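Local coordinates for uncharacterized conserved (Bdellovibrio bacteriovorus, PDB 7O21), which probably trims peptidoglycan as an LD-carboxypeptidase of the YkuD family, an editing of the cell wall that generates the curvature of this predatory bacterium, at residues Y213-P224 with T290-W298. Residues are numbered along the deposited sequence; the frame is centred on the assembly and turned at random. Where two conformers were deposited one is given.
With EDO (1,2-ethanediol), chain L.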
loop_
_atom_site.group_PDB
_atom_site.type_symbol
_atom_site.label_atom_id
_atom_site.label_comp_id
_atom_site.label_asym_id
_atom_site.label_seq_id
_atom_site.Cartn_x
_atom_site.Cartn_y
_atom_site.Cartn_z
ATOM N N TYR A 213 -27.225 5.221 13.499
ATOM C CA TYR A 213 -25.998 4.941 12.759
ATOM C C TYR A 213 -24.811 5.702 13.343
ATOM O O TYR A 213 -23.711 5.142 13.483
ATOM C CB TYR A 213 -26.234 5.313 11.298
ATOM C CG TYR A 213 -25.059 5.218 10.360
ATOM C CD1 TYR A 213 -24.707 4.009 9.773
ATOM C CD2 TYR A 213 -24.351 6.352 9.995
ATOM C CE1 TYR A 213 -23.658 3.938 8.865
ATOM C CE2 TYR A 213 -23.314 6.291 9.102
ATOM C CZ TYR A 213 -22.969 5.081 8.540
ATOM O OH TYR A 213 -21.941 5.032 7.639
ATOM N N GLN A 214 -25.015 6.976 13.708
ATOM C CA GLN A 214 -23.925 7.789 14.239
ATOM C C GLN A 214 -23.314 7.188 15.498
ATOM O O GLN A 214 -22.115 7.377 15.743
ATOM C CB GLN A 214 -24.413 9.204 14.558
ATOM C CG GLN A 214 -24.558 10.116 13.363
ATOM C CD GLN A 214 -24.981 11.520 13.771
ATOM O OE1 GLN A 214 -25.461 11.734 14.883
ATOM N NE2 GLN A 214 -24.796 12.481 12.873
ATOM N N THR A 215 -24.107 6.478 16.310
ATOM C CA THR A 215 -23.589 5.957 17.571
ATOM C C THR A 215 -22.483 4.936 17.355
ATOM O O THR A 215 -21.758 4.617 18.303
ATOM C CB THR A 215 -24.686 5.322 18.440
ATOM O OG1 THR A 215 -25.233 4.168 17.798
ATOM C CG2 THR A 215 -25.802 6.325 18.778
ATOM N N PHE A 216 -22.349 4.408 16.140
ATOM C CA PHE A 216 -21.334 3.398 15.865
ATOM C C PHE A 216 -19.968 3.987 15.538
ATOM O O PHE A 216 -19.011 3.215 15.393
ATOM C CB PHE A 216 -21.784 2.502 14.709
ATOM C CG PHE A 216 -22.919 1.595 15.054
ATOM C CD1 PHE A 216 -22.687 0.360 15.623
ATOM C CD2 PHE A 216 -24.236 1.983 14.819
ATOM C CE1 PHE A 216 -23.738 -0.482 15.953
ATOM C CE2 PHE A 216 -25.285 1.144 15.135
ATOM C CZ PHE A 216 -25.045 -0.080 15.709
ATOM N N TYR A 217 -19.845 5.310 15.432
ATOM C CA TYR A 217 -18.655 5.963 14.898
ATOM C C TYR A 217 -17.954 6.800 15.959
ATOM O O TYR A 217 -18.599 7.534 16.716
ATOM C CB TYR A 217 -18.992 6.827 13.668
ATOM C CG TYR A 217 -19.338 5.952 12.494
ATOM C CD1 TYR A 217 -20.599 5.390 12.376
ATOM C CD2 TYR A 217 -18.381 5.621 11.547
ATOM C CE1 TYR A 217 -20.917 4.553 11.323
ATOM C CE2 TYR A 217 -18.689 4.785 10.494
ATOM C CZ TYR A 217 -19.953 4.264 10.381
ATOM O OH TYR A 217 -20.259 3.402 9.351
ATOM N N ASP A 218 -16.628 6.684 16.001
ATOM C CA ASP A 218 -15.819 7.543 16.854
ATOM C C ASP A 218 -15.735 8.940 16.252
ATOM O O ASP A 218 -15.687 9.108 15.032
ATOM C CB ASP A 218 -14.410 6.962 16.960
ATOM C CG ASP A 218 -13.562 7.696 17.977
ATOM O OD1 ASP A 218 -13.658 7.361 19.169
ATOM O OD2 ASP A 218 -12.818 8.622 17.589
ATOM N N GLU A 219 -15.694 9.959 17.116
ATOM C CA GLU A 219 -15.607 11.314 16.588
ATOM C C GLU A 219 -14.299 11.575 15.851
ATOM O O GLU A 219 -14.236 12.511 15.047
ATOM C CB GLU A 219 -15.876 12.340 17.693
ATOM C CG GLU A 219 -17.357 12.469 18.017
ATOM C CD GLU A 219 -17.734 13.832 18.568
ATOM O OE1 GLU A 219 -18.530 14.533 17.905
ATOM O OE2 GLU A 219 -17.252 14.193 19.662
ATOM N N GLY A 220 -13.269 10.765 16.078
ATOM C CA GLY A 220 -12.039 10.887 15.316
ATOM C C GLY A 220 -11.977 10.008 14.080
ATOM O O GLY A 220 -10.896 9.763 13.533
ATOM N N PHE A 221 -13.138 9.523 13.648
ATOM C CA PHE A 221 -13.233 8.682 12.460
ATOM C C PHE A 221 -12.565 9.347 11.264
ATOM O O PHE A 221 -12.640 10.568 11.080
ATOM C CB PHE A 221 -14.715 8.470 12.142
ATOM C CG PHE A 221 -14.974 7.807 10.821
ATOM C CD1 PHE A 221 -14.955 6.429 10.716
ATOM C CD2 PHE A 221 -15.244 8.564 9.685
ATOM C CE1 PHE A 221 -15.187 5.808 9.512
ATOM C CE2 PHE A 221 -15.483 7.950 8.468
ATOM C CZ PHE A 221 -15.459 6.570 8.372
ATOM N N LYS A 222 -11.937 8.528 10.431
ATOM C CA LYS A 222 -11.417 8.985 9.156
ATOM C C LYS A 222 -11.615 7.882 8.129
ATOM O O LYS A 222 -11.604 6.690 8.457
ATOM C CB LYS A 222 -9.926 9.329 9.246
ATOM C CG LYS A 222 -9.629 10.559 10.082
ATOM C CD LYS A 222 -8.143 10.673 10.379
ATOM C CE LYS A 222 -7.885 11.755 11.409
ATOM N NZ LYS A 222 -8.739 12.943 11.145
ATOM N N ALA A 223 -11.814 8.297 6.885
ATOM C CA ALA A 223 -11.759 7.419 5.729
ATOM C C ALA A 223 -11.188 8.262 4.606
ATOM O O ALA A 223 -11.112 9.484 4.742
ATOM C CB ALA A 223 -13.158 6.909 5.359
ATOM N N PRO A 224 -10.712 7.647 3.521
ATOM C CA PRO A 224 -10.170 8.471 2.426
ATOM C C PRO A 224 -11.170 9.521 1.969
ATOM O O PRO A 224 -12.256 9.185 1.486
ATOM C CB PRO A 224 -9.861 7.446 1.326
ATOM C CG PRO A 224 -9.616 6.154 2.084
ATOM C CD PRO A 224 -10.600 6.202 3.236
ATOM N N THR A 290 -18.834 -1.469 24.407
ATOM C CA THR A 290 -19.119 -1.704 22.998
ATOM C C THR A 290 -17.922 -1.266 22.160
ATOM O O THR A 290 -16.793 -1.269 22.664
ATOM C CB THR A 290 -20.427 -1.000 22.608
ATOM O OG1 THR A 290 -20.765 -1.311 21.252
ATOM C CG2 THR A 290 -20.315 0.505 22.788
ATOM N N TYR A 291 -18.160 -0.860 20.906
ATOM C CA TYR A 291 -17.094 -0.518 19.970
ATOM C C TYR A 291 -17.499 0.707 19.172
ATOM O O TYR A 291 -18.683 0.925 18.912
ATOM C CB TYR A 291 -16.812 -1.687 18.996
ATOM C CG TYR A 291 -16.139 -2.830 19.690
ATOM C CD1 TYR A 291 -16.894 -3.817 20.308
ATOM C CD2 TYR A 291 -14.756 -2.897 19.780
ATOM C CE1 TYR A 291 -16.290 -4.858 20.972
ATOM C CE2 TYR A 291 -14.147 -3.935 20.453
ATOM C CZ TYR A 291 -14.922 -4.904 21.044
ATOM O OH TYR A 291 -14.312 -5.939 21.719
ATOM N N LYS A 292 -16.507 1.504 18.786
ATOM C CA LYS A 292 -16.723 2.627 17.881
ATOM C C LYS A 292 -15.784 2.535 16.688
ATOM O O LYS A 292 -14.575 2.309 16.851
ATOM C CB LYS A 292 -16.581 3.979 18.586
ATOM C CG LYS A 292 -17.630 4.155 19.674
ATOM C CD LYS A 292 -18.071 5.593 19.820
ATOM C CE LYS A 292 -19.202 5.698 20.826
ATOM N NZ LYS A 292 -20.435 6.266 20.206
ATOM N N ILE A 293 -16.353 2.730 15.496
ATOM C CA ILE A 293 -15.608 2.655 14.247
ATOM C C ILE A 293 -14.686 3.860 14.107
ATOM O O ILE A 293 -15.120 5.015 14.229
ATOM C CB ILE A 293 -16.588 2.550 13.068
ATOM C CG1 ILE A 293 -17.434 1.271 13.165
ATOM C CG2 ILE A 293 -15.854 2.623 11.757
ATOM C CD1 ILE A 293 -18.603 1.249 12.173
ATOM N N ILE A 294 -13.399 3.597 13.881
ATOM C CA ILE A 294 -12.394 4.633 13.670
ATOM C C ILE A 294 -12.007 4.779 12.205
ATOM O O ILE A 294 -11.512 5.829 11.796
ATOM C CB ILE A 294 -11.147 4.402 14.545
ATOM C CG1 ILE A 294 -10.526 3.032 14.269
ATOM C CG2 ILE A 294 -11.525 4.545 16.009
ATOM C CD1 ILE A 294 -9.063 2.970 14.679
ATOM N N ARG A 295 -12.169 3.722 11.410
ATOM C CA ARG A 295 -11.825 3.773 9.993
ATOM C C ARG A 295 -12.750 2.811 9.260
ATOM O O ARG A 295 -13.145 1.783 9.806
ATOM C CB ARG A 295 -10.375 3.325 9.731
ATOM C CG ARG A 295 -9.276 3.978 10.576
ATOM C CD ARG A 295 -8.924 5.379 10.064
ATOM N NE ARG A 295 -7.804 5.982 10.789
ATOM C CZ ARG A 295 -7.923 6.790 11.840
ATOM N NH1 ARG A 295 -6.834 7.283 12.414
ATOM N NH2 ARG A 295 -9.119 7.095 12.336
ATOM N N GLU A 296 -13.126 3.164 8.034
ATOM C CA GLU A 296 -13.987 2.306 7.224
ATOM C C GLU A 296 -13.524 2.426 5.779
ATOM O O GLU A 296 -13.484 3.535 5.233
ATOM C CB GLU A 296 -15.449 2.739 7.366
ATOM C CG GLU A 296 -16.446 1.865 6.598
ATOM C CD GLU A 296 -17.882 2.134 6.970
ATOM O OE1 GLU A 296 -18.108 2.721 8.048
ATOM O OE2 GLU A 296 -18.803 1.766 6.206
ATOM N N GLU A 297 -13.165 1.292 5.169
ATOM C CA GLU A 297 -12.609 1.254 3.822
ATOM C C GLU A 297 -13.538 0.489 2.888
ATOM O O GLU A 297 -14.261 -0.419 3.305
ATOM C CB GLU A 297 -11.238 0.572 3.807
ATOM C CG GLU A 297 -10.158 1.282 4.619
ATOM C CD GLU A 297 -8.818 0.551 4.595
ATOM O OE1 GLU A 297 -8.791 -0.699 4.708
ATOM O OE2 GLU A 297 -7.781 1.231 4.460
ATOM N N TRP A 298 -13.511 0.871 1.612
ATOM C CA TRP A 298 -14.278 0.183 0.583
ATOM C C TRP A 298 -13.419 0.127 -0.672
ATOM O O TRP A 298 -12.822 1.136 -1.068
ATOM C CB TRP A 298 -15.600 0.915 0.299
ATOM C CG TRP A 298 -16.521 0.232 -0.711
ATOM C CD1 TRP A 298 -17.546 -0.631 -0.440
ATOM C CD2 TRP A 298 -16.520 0.415 -2.139
ATOM N NE1 TRP A 298 -18.163 -1.018 -1.608
ATOM C CE2 TRP A 298 -17.545 -0.399 -2.663
ATOM C CE3 TRP A 298 -15.733 1.163 -3.021
ATOM C CZ2 TRP A 298 -17.823 -0.466 -4.036
ATOM C CZ3 TRP A 298 -16.007 1.088 -4.382
ATOM C CH2 TRP A 298 -17.042 0.279 -4.871
HETATM C C1 EDO L . -12.134 4.408 21.998
HETATM O O1 EDO L . -11.213 5.490 21.812
HETATM C C2 EDO L . -13.098 4.340 20.818
HETATM O O2 EDO L . -14.036 5.421 20.878
HETATM O O HOH W 1 -21.269 2.816 6.301
HETATM O O HOH W 2 -21.036 2.163 19.683
HETATM O O HOH W 3 -19.964 8.467 18.656
HETATM O O HOH W 4 -7.879 9.315 14.484
#
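Tyr-217 OH donates to Glu-296 OE1 over 2.6 Å, meeting the syn lone pair, with ring and carboxylate only 20° from coplanar. Ile-293 lies alongside the same tyrosine and lays CD1 over one ring face, a CH-pi contact 4.0 Å from the centroid. The Phe-221 ring turns its edge to Glu-296 CB, CE1 approaching to 3.8 Å; CG anti to the backbone N (chi1 171°) swings it there. The backbones pair in parallel: Ile-293 N reaches Phe-216 O at 2.7 Å, and Asp-218 N returns a bond to Ile-293 O. After the type I turn from Asp-218 to Phe-221, to which Asp-218 OD2 adds an Asx turn by accepting from Gly-220 N, Lys-222 N binds Ile-294 O at 3.1 Å. Arg-295 NH2 grips that oxygen from the opposite face at 2.8 Å, while Lys-222 CB and CD lie against the guanidinium. At the other end Lys-292 NZ bonds Thr-215 O at 2.8 Å. Further out, Lys-280 forms a salt bridge with Glu-296 OE2, Trp-201 bonds Tyr-217 OH, and Ile-294 with Arg-295 makes a classic bulge opposite Tyr-283. The segment 213-224 thus edges the last strand of the NTF2-like domain's sheet, and Lys-280 together with the tyrosine bond probably keeps the buried Glu-296 ionised.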